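Local coordinates for putative 2,5-diketo-D-gluconic acid reductase B (Sinorhizobium meliloti, PDB 3UP8), which probably reduces small carbonyl compounds such as methylglyoxal with NADPH, as an aldo/keto reductase of the 2,5-diketo-D-gluconate reductase type, at residues A[34-44]-A[61-72]; A[176-186]-A[201-210]. One frame throughout, in Å; residues are numbered along the deposited sequence.

Overall arrangement
Both contacts join adjacent parallel strands of one eight-stranded TIM barrel, each through a right-handed beta-alpha-beta unit: contact 1 pairs strands 37-40 and 63-65, contact 2 strands 176-182 and 202-206. Both are buried, with centres about 13 Å apart, and the loops after their strands approach each other at the catalytic end, where Phe42 CE2 lies 3.8 Å from Tyr207 CE1. Their chemistry differs. In contact 1 the sheet pairing is short, and much of the hold comes from rings and from an asparagine that bonds to a turn beside the predicted proton donor, Tyr70. Contact 2 has more backbone bonds, backed inside the barrel by hydroxyls and at its end by a histidine-carboxylate pair.

Contact 1. Residues A[34-44]-A[61-72]; sequences IPALGFGTFRM and FRHVDTAQIYGN. With ACT (acetate ion), chain C.
Thr41 and Asn72 meet because each places its side chain between its own backbone N and carbonyl carbon (chi1 64° and 55°). Thr41 OG1 thereby reaches Asp65 O at 2.8 Å, an oxygen also held by Thr41 N. Asn72 suits its place by having both a donor and an acceptor: ND2 gives to Thr41 O (3.0 Å), from above that carbonyl's plane, and to Met44 O (2.9 Å), while OD1 accepts from Thr66 OG1. With an alanine here, the carbonyls of Thr41 and Met44 would probably lose their shared donor and the turn between them could shift. Within the turn, Phe42 CA sits over the centre of the Tyr70 ring, opposite Ala67 CB; Tyr70 OH, the predicted proton donor, bonds to Lys95 and donates to O of an acetate, probably from the crystallisation liquor (2.6 Å). Gly38 lies over the His63 imidazole, where any CB would collide with ND1, which donates to Pro35 O (3.1 Å). Phe39 turns its edge to the face of Phe61, planes 85° apart. The strands are barrel neighbours linked by helix 46-59, whose Leu53 and Ala56 pack on Phe39; on the inner side Asp65 forms a salt bridge with Lys95 of strand 91-96.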
loop_
_atom_site.group_PDB
_atom_site.type_symbol
_atom_site.label_atom_id
_atom_site.label_comp_id
_atom_site.label_asym_id
_atom_site.label_seq_id
_atom_site.Cartn_x
_atom_site.Cartn_y
_atom_site.Cartn_z
ATOM N N ILE A 34 4.411 3.441 -9.040
ATOM C CA ILE A 34 4.642 3.033 -7.685
ATOM C C ILE A 34 5.399 1.709 -7.747
ATOM O O ILE A 34 4.954 0.787 -8.440
ATOM C CB ILE A 34 3.301 2.865 -6.971
ATOM C CG1 ILE A 34 2.522 4.193 -7.003
ATOM C CG2 ILE A 34 3.507 2.342 -5.530
ATOM C CD1 ILE A 34 1.136 4.120 -6.384
ATOM N N PRO A 35 6.552 1.614 -7.048
ATOM C CA PRO A 35 7.269 0.326 -7.031
ATOM C C PRO A 35 6.366 -0.807 -6.512
ATOM O O PRO A 35 5.706 -0.643 -5.492
ATOM C CB PRO A 35 8.452 0.583 -6.080
ATOM C CG PRO A 35 8.640 2.064 -6.087
ATOM C CD PRO A 35 7.253 2.647 -6.262
ATOM N N ALA A 36 6.332 -1.933 -7.226
ATOM C CA ALA A 36 5.376 -3.026 -6.941
ATOM C C ALA A 36 5.451 -3.592 -5.520
ATOM O O ALA A 36 4.450 -4.083 -4.995
ATOM C CB ALA A 36 5.509 -4.149 -7.971
ATOM N N LEU A 37 6.629 -3.527 -4.900
ATOM C CA LEU A 37 6.772 -3.984 -3.532
ATOM C C LEU A 37 7.219 -2.824 -2.660
ATOM O O LEU A 37 8.190 -2.137 -2.968
ATOM C CB LEU A 37 7.767 -5.152 -3.432
ATOM C CG LEU A 37 8.192 -5.622 -2.021
ATOM C CD1 LEU A 37 7.031 -6.274 -1.273
ATOM C CD2 LEU A 37 9.358 -6.596 -2.155
ATOM N N GLY A 38 6.489 -2.620 -1.574
ATOM C CA GLY A 38 6.759 -1.545 -0.654
ATOM C C GLY A 38 6.961 -2.069 0.746
ATOM O O GLY A 38 6.486 -3.152 1.094
ATOM N N PHE A 39 7.707 -1.287 1.525
ATOM C CA PHE A 39 7.913 -1.495 2.943
ATOM C C PHE A 39 6.796 -0.788 3.706
ATOM O O PHE A 39 6.780 0.447 3.805
ATOM C CB PHE A 39 9.271 -0.890 3.341
ATOM C CG PHE A 39 9.737 -1.294 4.716
ATOM C CD1 PHE A 39 10.508 -2.433 4.890
ATOM C CD2 PHE A 39 9.420 -0.523 5.827
ATOM C CE1 PHE A 39 10.950 -2.810 6.157
ATOM C CE2 PHE A 39 9.855 -0.885 7.097
ATOM C CZ PHE A 39 10.625 -2.034 7.263
ATOM N N GLY A 40 5.867 -1.568 4.250
ATOM C CA GLY A 40 4.742 -1.017 4.993
ATOM C C GLY A 40 5.084 -0.904 6.464
ATOM O O GLY A 40 5.588 -1.863 7.060
ATOM N N THR A 41 4.829 0.261 7.053
ATOM C CA THR A 41 5.140 0.482 8.482
ATOM C C THR A 41 3.915 0.325 9.391
ATOM O O THR A 41 4.008 0.449 10.614
ATOM C CB THR A 41 5.870 1.824 8.748
ATOM O OG1 THR A 41 5.020 2.921 8.396
ATOM C CG2 THR A 41 7.169 1.913 7.939
ATOM N N PHE A 42 2.771 0.043 8.784
ATOM C CA PHE A 42 1.567 -0.363 9.512
ATOM C C PHE A 42 1.933 -1.569 10.401
ATOM O O PHE A 42 2.594 -2.502 9.949
ATOM C CB PHE A 42 0.476 -0.682 8.480
ATOM C CG PHE A 42 -0.712 -1.424 9.009
ATOM C CD1 PHE A 42 -1.433 -0.955 10.106
ATOM C CD2 PHE A 42 -1.152 -2.571 8.355
ATOM C CE1 PHE A 42 -2.553 -1.650 10.569
ATOM C CE2 PHE A 42 -2.257 -3.280 8.811
ATOM C CZ PHE A 42 -2.962 -2.820 9.918
ATOM N N ARG A 43 1.561 -1.499 11.675
ATOM C CA ARG A 43 1.813 -2.570 12.652
ATOM C C ARG A 43 3.258 -2.569 13.158
ATOM O O ARG A 43 3.651 -3.450 13.910
ATOM C CB ARG A 43 1.455 -3.962 12.087
ATOM C CG ARG A 43 -0.006 -4.162 11.680
ATOM C CD ARG A 43 -0.153 -5.312 10.666
ATOM N NE ARG A 43 0.194 -6.598 11.254
ATOM C CZ ARG A 43 0.814 -7.588 10.616
ATOM N NH1 ARG A 43 1.156 -7.474 9.334
ATOM N NH2 ARG A 43 1.091 -8.708 11.271
HETATM N N MSE A 44 4.055 -1.591 12.746
HETATM C CA MSE A 44 5.442 -1.542 13.190
HETATM C C MSE A 44 5.605 -0.427 14.187
HETATM O O MSE A 44 5.101 0.672 13.965
HETATM C CB MSE A 44 6.388 -1.308 12.019
HETATM C CG MSE A 44 6.484 -2.474 11.078
HETATM SE SE MSE A 44 7.875 -2.177 9.772
HETATM C CE MSE A 44 9.438 -2.146 10.931
ATOM N N PHE A 61 14.832 -1.974 -1.165
ATOM C CA PHE A 61 13.477 -1.392 -1.082
ATOM C C PHE A 61 13.545 0.080 -1.434
ATOM O O PHE A 61 14.435 0.785 -0.960
ATOM C CB PHE A 61 12.907 -1.500 0.332
ATOM C CG PHE A 61 12.147 -2.757 0.589
ATOM C CD1 PHE A 61 10.760 -2.790 0.428
ATOM C CD2 PHE A 61 12.808 -3.909 1.003
ATOM C CE1 PHE A 61 10.046 -3.969 0.676
ATOM C CE2 PHE A 61 12.106 -5.083 1.247
ATOM C CZ PHE A 61 10.729 -5.117 1.086
ATOM N N ARG A 62 12.611 0.537 -2.269
ATOM C CA ARG A 62 12.569 1.948 -2.670
ATOM C C ARG A 62 11.173 2.563 -2.532
ATOM O O ARG A 62 10.902 3.635 -3.072
ATOM C CB ARG A 62 13.054 2.103 -4.109
ATOM C CG ARG A 62 14.537 1.817 -4.330
ATOM C CD ARG A 62 15.436 2.839 -3.619
ATOM N NE ARG A 62 16.845 2.554 -3.865
ATOM C CZ ARG A 62 17.601 1.759 -3.113
ATOM N NH1 ARG A 62 17.095 1.165 -2.047
ATOM N NH2 ARG A 62 18.872 1.554 -3.437
ATOM N N HIS A 63 10.289 1.868 -1.831
ATOM C CA HIS A 63 8.930 2.317 -1.613
ATOM C C HIS A 63 8.704 2.124 -0.127
ATOM O O HIS A 63 8.888 1.038 0.398
ATOM C CB HIS A 63 7.974 1.484 -2.497
ATOM C CG HIS A 63 6.519 1.663 -2.197
ATOM N ND1 HIS A 63 5.544 0.903 -2.813
ATOM C CD2 HIS A 63 5.867 2.487 -1.343
ATOM C CE1 HIS A 63 4.360 1.249 -2.347
ATOM N NE2 HIS A 63 4.525 2.215 -1.463
ATOM N N VAL A 64 8.385 3.210 0.569
ATOM C CA VAL A 64 8.118 3.149 2.000
ATOM C C VAL A 64 6.737 3.745 2.267
ATOM O O VAL A 64 6.431 4.829 1.775
ATOM C CB VAL A 64 9.170 3.924 2.834
ATOM C CG1 VAL A 64 8.842 3.808 4.316
ATOM C CG2 VAL A 64 10.597 3.388 2.559
ATOM N N ASP A 65 5.929 3.011 3.028
ATOM C CA ASP A 65 4.545 3.385 3.315
ATOM C C ASP A 65 4.282 3.585 4.803
ATOM O O ASP A 65 4.523 2.685 5.624
ATOM C CB ASP A 65 3.591 2.335 2.744
ATOM C CG ASP A 65 2.136 2.687 2.971
ATOM O OD1 ASP A 65 1.636 2.456 4.103
ATOM O OD2 ASP A 65 1.500 3.178 2.010
ATOM N N THR A 66 3.755 4.760 5.149
ATOM C CA THR A 66 3.436 5.096 6.541
ATOM C C THR A 66 2.097 5.863 6.608
ATOM O O THR A 66 1.377 5.936 5.603
ATOM C CB THR A 66 4.633 5.845 7.211
ATOM O OG1 THR A 66 4.406 6.004 8.619
ATOM C CG2 THR A 66 4.879 7.211 6.543
ATOM N N ALA A 67 1.741 6.376 7.788
ATOM C CA ALA A 67 0.459 7.055 8.007
ATOM C C ALA A 67 0.575 7.921 9.241
ATOM O O ALA A 67 1.343 7.609 10.138
ATOM C CB ALA A 67 -0.665 6.045 8.201
ATOM N N GLN A 68 -0.199 8.993 9.297
ATOM C CA GLN A 68 -0.244 9.828 10.496
ATOM C C GLN A 68 -0.590 9.004 11.737
ATOM O O GLN A 68 0.082 9.123 12.767
ATOM C CB GLN A 68 -1.242 10.970 10.311
ATOM C CG GLN A 68 -0.740 12.027 9.356
ATOM C CD GLN A 68 -1.803 13.045 8.938
ATOM O OE1 GLN A 68 -2.972 12.952 9.314
ATOM N NE2 GLN A 68 -1.374 14.035 8.176
ATOM N N ILE A 69 -1.588 8.129 11.615
ATOM C CA ILE A 69 -2.100 7.362 12.767
ATOM C C ILE A 69 -1.160 6.283 13.276
ATOM O O ILE A 69 -1.281 5.882 14.434
ATOM C CB ILE A 69 -3.502 6.743 12.506
ATOM C CG1 ILE A 69 -4.183 6.337 13.822
ATOM C CG2 ILE A 69 -3.414 5.538 11.560
ATOM C CD1 ILE A 69 -4.454 7.495 14.783
ATOM N N TYR A 70 -0.246 5.789 12.436
ATOM C CA TYR A 70 0.691 4.745 12.898
ATOM C C TYR A 70 1.636 5.268 13.961
ATOM O O TYR A 70 2.149 4.492 14.742
ATOM C CB TYR A 70 1.558 4.142 11.777
ATOM C CG TYR A 70 0.832 3.612 10.576
ATOM C CD1 TYR A 70 -0.504 3.204 10.641
ATOM C CD2 TYR A 70 1.507 3.482 9.367
ATOM C CE1 TYR A 70 -1.154 2.709 9.505
ATOM C CE2 TYR A 70 0.868 2.996 8.236
ATOM C CZ TYR A 70 -0.458 2.626 8.305
ATOM O OH TYR A 70 -1.058 2.146 7.151
ATOM N N GLY A 71 1.878 6.574 13.988
ATOM C CA GLY A 71 2.758 7.158 14.998
ATOM C C GLY A 71 4.241 6.892 14.779
ATOM O O GLY A 71 5.043 7.061 15.687
ATOM N N ASN A 72 4.626 6.472 13.577
ATOM C CA ASN A 72 6.046 6.190 13.318
ATOM C C ASN A 72 6.656 7.002 12.170
ATOM O O ASN A 72 7.740 6.668 11.677
ATOM C CB ASN A 72 6.249 4.685 13.092
ATOM C CG ASN A 72 5.361 4.134 11.976
ATOM O OD1 ASN A 72 4.939 4.869 11.086
ATOM N ND2 ASN A 72 5.076 2.836 12.026
HETATM C C ACT C . -3.927 0.344 7.752
HETATM O O ACT C . -2.932 0.306 6.995
HETATM O OXT ACT C . -4.008 1.347 8.472
HETATM C CH3 ACT C . -4.968 -0.730 7.804
HETATM O O HOH W 1 10.627 -0.946 -3.483
HETATM O O HOH W 2 1.908 0.427 5.858
#

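Contact 2. Residues A[176-186]-A[201-210]; sequences IATNQVEYHPY and MSLTSYYAMA
Val181 and Tyr206 pack closely at the heart of this contact. With chi1 at 66°, the Tyr206 ring folds back over the neighbouring strand, and its CE2 comes within 3.3 Å of Glu182 N above one ring face; a flat aromatic group suits a place against bare peptide. Underneath, the strands exchange parallel-sheet bonds in regular alternation, among them Val181 N to Thr204 O (2.8 Å) and Tyr206 N to Val181 O (3.0 Å). On the face with Tyr206, Thr178 OG1 is held between Ser202 OG (2.8 Å) and Thr204 OG1 (2.9 Å), a chain of small hydroxyls in the buried barrel interior, with Ser202 OG also bonding to Ser29. The reverse face is mixed: Val181 CG2 meets Leu203 CG at 3.6 Å and Leu203 CD2 touches Tyr183 CD2, while Ser205 OG donates to Tyr183 O. Beyond the strands the fit becomes looser. Tyr207 is partly exposed, and its side chain approaches through CB, near Glu182 CG. Further on, Ala210 CB rests over a face of the His184 ring, whose NE2 donates to Glu182 OE2 (2.8 Å) in the ring plane; that carboxylate also receives the backbone N atoms of Ile286 and Val287. Tyr206 OH bonds to Asn159, and its ring is close to the bound acetate; as in related aldo/keto reductases, this tyrosine probably offers its ring as a stacking surface for the nicotinamide of NADPH.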
loop_
_atom_site.group_PDB
_atom_site.type_symbol
_atom_site.label_atom_id
_atom_site.label_comp_id
_atom_site.label_asym_id
_atom_site.label_seq_id
_atom_site.Cartn_x
_atom_site.Cartn_y
_atom_site.Cartn_z
ATOM N N ILE A 176 -6.542 10.107 -9.429
ATOM C CA ILE A 176 -6.417 9.346 -8.191
ATOM C C ILE A 176 -5.504 8.175 -8.533
ATOM O O ILE A 176 -5.824 7.378 -9.403
ATOM C CB ILE A 176 -7.772 8.816 -7.711
ATOM C CG1 ILE A 176 -8.737 9.974 -7.407
ATOM C CG2 ILE A 176 -7.598 7.863 -6.508
ATOM C CD1 ILE A 176 -8.341 10.834 -6.201
ATOM N N ALA A 177 -4.357 8.098 -7.861
ATOM C CA ALA A 177 -3.325 7.142 -8.225
ATOM C C ALA A 177 -3.651 5.692 -7.855
ATOM O O ALA A 177 -3.389 4.770 -8.639
ATOM C CB ALA A 177 -1.979 7.568 -7.582
ATOM N N THR A 178 -4.191 5.485 -6.650
ATOM C CA THR A 178 -4.332 4.153 -6.080
ATOM C C THR A 178 -5.433 4.149 -5.034
ATOM O O THR A 178 -5.791 5.195 -4.483
ATOM C CB THR A 178 -2.976 3.642 -5.436
ATOM O OG1 THR A 178 -2.999 2.214 -5.285
ATOM C CG2 THR A 178 -2.728 4.272 -4.060
ATOM N N ASN A 179 -5.980 2.964 -4.792
ATOM C CA ASN A 179 -6.802 2.689 -3.617
ATOM C C ASN A 179 -6.094 1.590 -2.810
ATOM O O ASN A 179 -5.924 0.454 -3.281
ATOM C CB ASN A 179 -8.226 2.260 -4.024
ATOM C CG ASN A 179 -9.161 2.085 -2.822
ATOM O OD1 ASN A 179 -8.898 2.586 -1.726
ATOM N ND2 ASN A 179 -10.248 1.359 -3.028
ATOM N N GLN A 180 -5.660 1.952 -1.610
ATOM C CA GLN A 180 -4.976 1.028 -0.748
ATOM C C GLN A 180 -6.007 0.314 0.113
ATOM O O GLN A 180 -6.756 0.941 0.870
ATOM C CB GLN A 180 -3.919 1.729 0.120
ATOM C CG GLN A 180 -3.196 0.745 1.038
ATOM C CD GLN A 180 -2.018 1.341 1.790
ATOM O OE1 GLN A 180 -1.213 2.104 1.232
ATOM N NE2 GLN A 180 -1.889 0.965 3.061
ATOM N N VAL A 181 -6.050 -1.005 -0.046
ATOM C CA VAL A 181 -7.043 -1.850 0.606
ATOM C C VAL A 181 -6.412 -3.154 1.101
ATOM O O VAL A 181 -5.345 -3.560 0.633
ATOM C CB VAL A 181 -8.195 -2.224 -0.356
ATOM C CG1 VAL A 181 -8.975 -0.966 -0.805
ATOM C CG2 VAL A 181 -7.681 -3.021 -1.568
ATOM N N GLU A 182 -7.079 -3.782 2.069
ATOM C CA GLU A 182 -6.726 -5.134 2.518
ATOM C C GLU A 182 -6.888 -6.084 1.341
ATOM O O GLU A 182 -7.926 -6.096 0.705
ATOM C CB GLU A 182 -7.672 -5.566 3.636
ATOM C CG GLU A 182 -7.373 -6.933 4.184
ATOM C CD GLU A 182 -8.282 -7.317 5.326
ATOM O OE1 GLU A 182 -8.872 -6.421 5.959
ATOM O OE2 GLU A 182 -8.397 -8.529 5.586
ATOM N N TYR A 183 -5.854 -6.859 1.034
ATOM C CA TYR A 183 -5.942 -7.806 -0.078
ATOM C C TYR A 183 -4.960 -8.951 0.165
ATOM O O TYR A 183 -3.763 -8.735 0.348
ATOM C CB TYR A 183 -5.670 -7.102 -1.413
ATOM C CG TYR A 183 -6.020 -7.906 -2.654
ATOM C CD1 TYR A 183 -6.998 -8.903 -2.628
ATOM C CD2 TYR A 183 -5.367 -7.653 -3.868
ATOM C CE1 TYR A 183 -7.314 -9.641 -3.788
ATOM C CE2 TYR A 183 -5.678 -8.373 -5.028
ATOM C CZ TYR A 183 -6.648 -9.353 -4.978
ATOM O OH TYR A 183 -6.921 -10.049 -6.138
ATOM N N HIS A 184 -5.510 -10.162 0.196
ATOM C CA HIS A 184 -4.767 -11.392 0.459
ATOM C C HIS A 184 -5.650 -12.518 -0.083
ATOM O O HIS A 184 -6.792 -12.267 -0.474
ATOM C CB HIS A 184 -4.505 -11.560 1.960
ATOM C CG HIS A 184 -5.716 -11.342 2.815
ATOM N ND1 HIS A 184 -6.746 -12.257 2.904
ATOM C CD2 HIS A 184 -6.056 -10.314 3.632
ATOM C CE1 HIS A 184 -7.677 -11.790 3.718
ATOM N NE2 HIS A 184 -7.281 -10.615 4.177
ATOM N N PRO A 185 -5.134 -13.758 -0.124
ATOM C CA PRO A 185 -5.919 -14.826 -0.772
ATOM C C PRO A 185 -7.331 -15.063 -0.193
ATOM O O PRO A 185 -8.217 -15.540 -0.915
ATOM C CB PRO A 185 -5.036 -16.057 -0.576
ATOM C CG PRO A 185 -3.628 -15.490 -0.533
ATOM C CD PRO A 185 -3.777 -14.208 0.241
ATOM N N TYR A 186 -7.549 -14.711 1.077
ATOM C CA TYR A 186 -8.844 -14.972 1.735
ATOM C C TYR A 186 -9.906 -13.885 1.546
ATOM O O TYR A 186 -11.067 -14.062 1.942
ATOM C CB TYR A 186 -8.621 -15.321 3.215
ATOM C CG TYR A 186 -7.520 -16.341 3.349
ATOM C CD1 TYR A 186 -7.724 -17.681 2.983
ATOM C CD2 TYR A 186 -6.256 -15.962 3.796
ATOM C CE1 TYR A 186 -6.679 -18.615 3.077
ATOM C CE2 TYR A 186 -5.227 -16.863 3.886
ATOM C CZ TYR A 186 -5.435 -18.184 3.534
ATOM O OH TYR A 186 -4.379 -19.039 3.654
HETATM N N MSE A 201 -6.677 3.583 -11.884
HETATM C CA MSE A 201 -5.888 3.551 -10.664
HETATM C C MSE A 201 -5.374 2.139 -10.384
HETATM O O MSE A 201 -5.877 1.179 -10.949
HETATM C CB MSE A 201 -6.661 4.118 -9.482
HETATM C CG MSE A 201 -7.841 3.309 -9.022
HETATM SE SE MSE A 201 -8.874 4.295 -7.657
HETATM C CE MSE A 201 -9.697 5.622 -8.781
ATOM N N SER A 202 -4.352 2.038 -9.545
ATOM C CA SER A 202 -3.893 0.756 -9.036
ATOM C C SER A 202 -4.601 0.390 -7.734
ATOM O O SER A 202 -5.378 1.166 -7.167
ATOM C CB SER A 202 -2.380 0.780 -8.806
ATOM O OG SER A 202 -2.050 1.806 -7.875
ATOM N N LEU A 203 -4.340 -0.829 -7.289
ATOM C CA LEU A 203 -4.714 -1.270 -5.979
ATOM C C LEU A 203 -3.433 -1.522 -5.186
ATOM O O LEU A 203 -2.525 -2.241 -5.644
ATOM C CB LEU A 203 -5.535 -2.546 -6.110
ATOM C CG LEU A 203 -6.180 -3.139 -4.873
ATOM C CD1 LEU A 203 -7.334 -4.046 -5.304
ATOM C CD2 LEU A 203 -5.152 -3.904 -4.042
ATOM N N THR A 204 -3.340 -0.915 -4.010
ATOM C CA THR A 204 -2.255 -1.245 -3.119
ATOM C C THR A 204 -2.737 -2.175 -2.005
ATOM O O THR A 204 -3.648 -1.835 -1.263
ATOM C CB THR A 204 -1.591 -0.004 -2.535
ATOM O OG1 THR A 204 -1.088 0.798 -3.607
ATOM C CG2 THR A 204 -0.416 -0.415 -1.620
ATOM N N SER A 205 -2.098 -3.337 -1.902
ATOM C CA SER A 205 -2.469 -4.366 -0.928
ATOM C C SER A 205 -1.773 -4.198 0.421
ATOM O O SER A 205 -0.554 -4.008 0.470
ATOM C CB SER A 205 -2.110 -5.749 -1.489
ATOM O OG SER A 205 -2.058 -6.709 -0.444
ATOM N N TYR A 206 -2.552 -4.281 1.502
ATOM C CA TYR A 206 -1.996 -4.533 2.832
ATOM C C TYR A 206 -2.561 -5.840 3.409
ATOM O O TYR A 206 -3.586 -6.352 2.929
ATOM C CB TYR A 206 -2.159 -3.346 3.808
ATOM C CG TYR A 206 -3.582 -2.983 4.222
ATOM C CD1 TYR A 206 -4.240 -3.693 5.226
ATOM C CD2 TYR A 206 -4.246 -1.905 3.634
ATOM C CE1 TYR A 206 -5.538 -3.355 5.623
ATOM C CE2 TYR A 206 -5.548 -1.556 4.026
ATOM C CZ TYR A 206 -6.179 -2.287 5.024
ATOM O OH TYR A 206 -7.452 -1.964 5.435
ATOM N N TYR A 207 -1.871 -6.365 4.425
ATOM C CA TYR A 207 -2.218 -7.635 5.103
ATOM C C TYR A 207 -2.112 -8.853 4.183
ATOM O O TYR A 207 -2.919 -9.780 4.271
ATOM C CB TYR A 207 -3.617 -7.590 5.747
ATOM C CG TYR A 207 -3.597 -7.476 7.256
ATOM C CD1 TYR A 207 -4.393 -6.539 7.908
ATOM C CD2 TYR A 207 -2.791 -8.318 8.036
ATOM C CE1 TYR A 207 -4.382 -6.430 9.297
ATOM C CE2 TYR A 207 -2.769 -8.215 9.427
ATOM C CZ TYR A 207 -3.574 -7.257 10.048
ATOM O OH TYR A 207 -3.561 -7.114 11.412
ATOM N N ALA A 208 -1.121 -8.837 3.300
ATOM C CA ALA A 208 -0.841 -9.969 2.401
ATOM C C ALA A 208 -0.804 -11.328 3.128
ATOM O O ALA A 208 -1.241 -12.333 2.576
ATOM C CB ALA A 208 0.461 -9.736 1.661
HETATM N N MSE A 209 -0.283 -11.343 4.354
HETATM C CA MSE A 209 -0.117 -12.584 5.140
HETATM C C MSE A 209 -1.402 -13.040 5.852
HETATM O O MSE A 209 -1.420 -14.096 6.498
HETATM C CB MSE A 209 0.995 -12.415 6.188
HETATM C CG MSE A 209 2.375 -12.104 5.650
HETATM SE SE MSE A 209 2.995 -13.489 4.433
HETATM C CE MSE A 209 2.618 -12.671 2.733
ATOM N N ALA A 210 -2.456 -12.224 5.750
ATOM C CA ALA A 210 -3.742 -12.470 6.414
ATOM C C ALA A 210 -3.618 -12.803 7.914
ATOM O O ALA A 210 -4.238 -13.752 8.415
ATOM C CB ALA A 210 -4.552 -13.520 5.671
#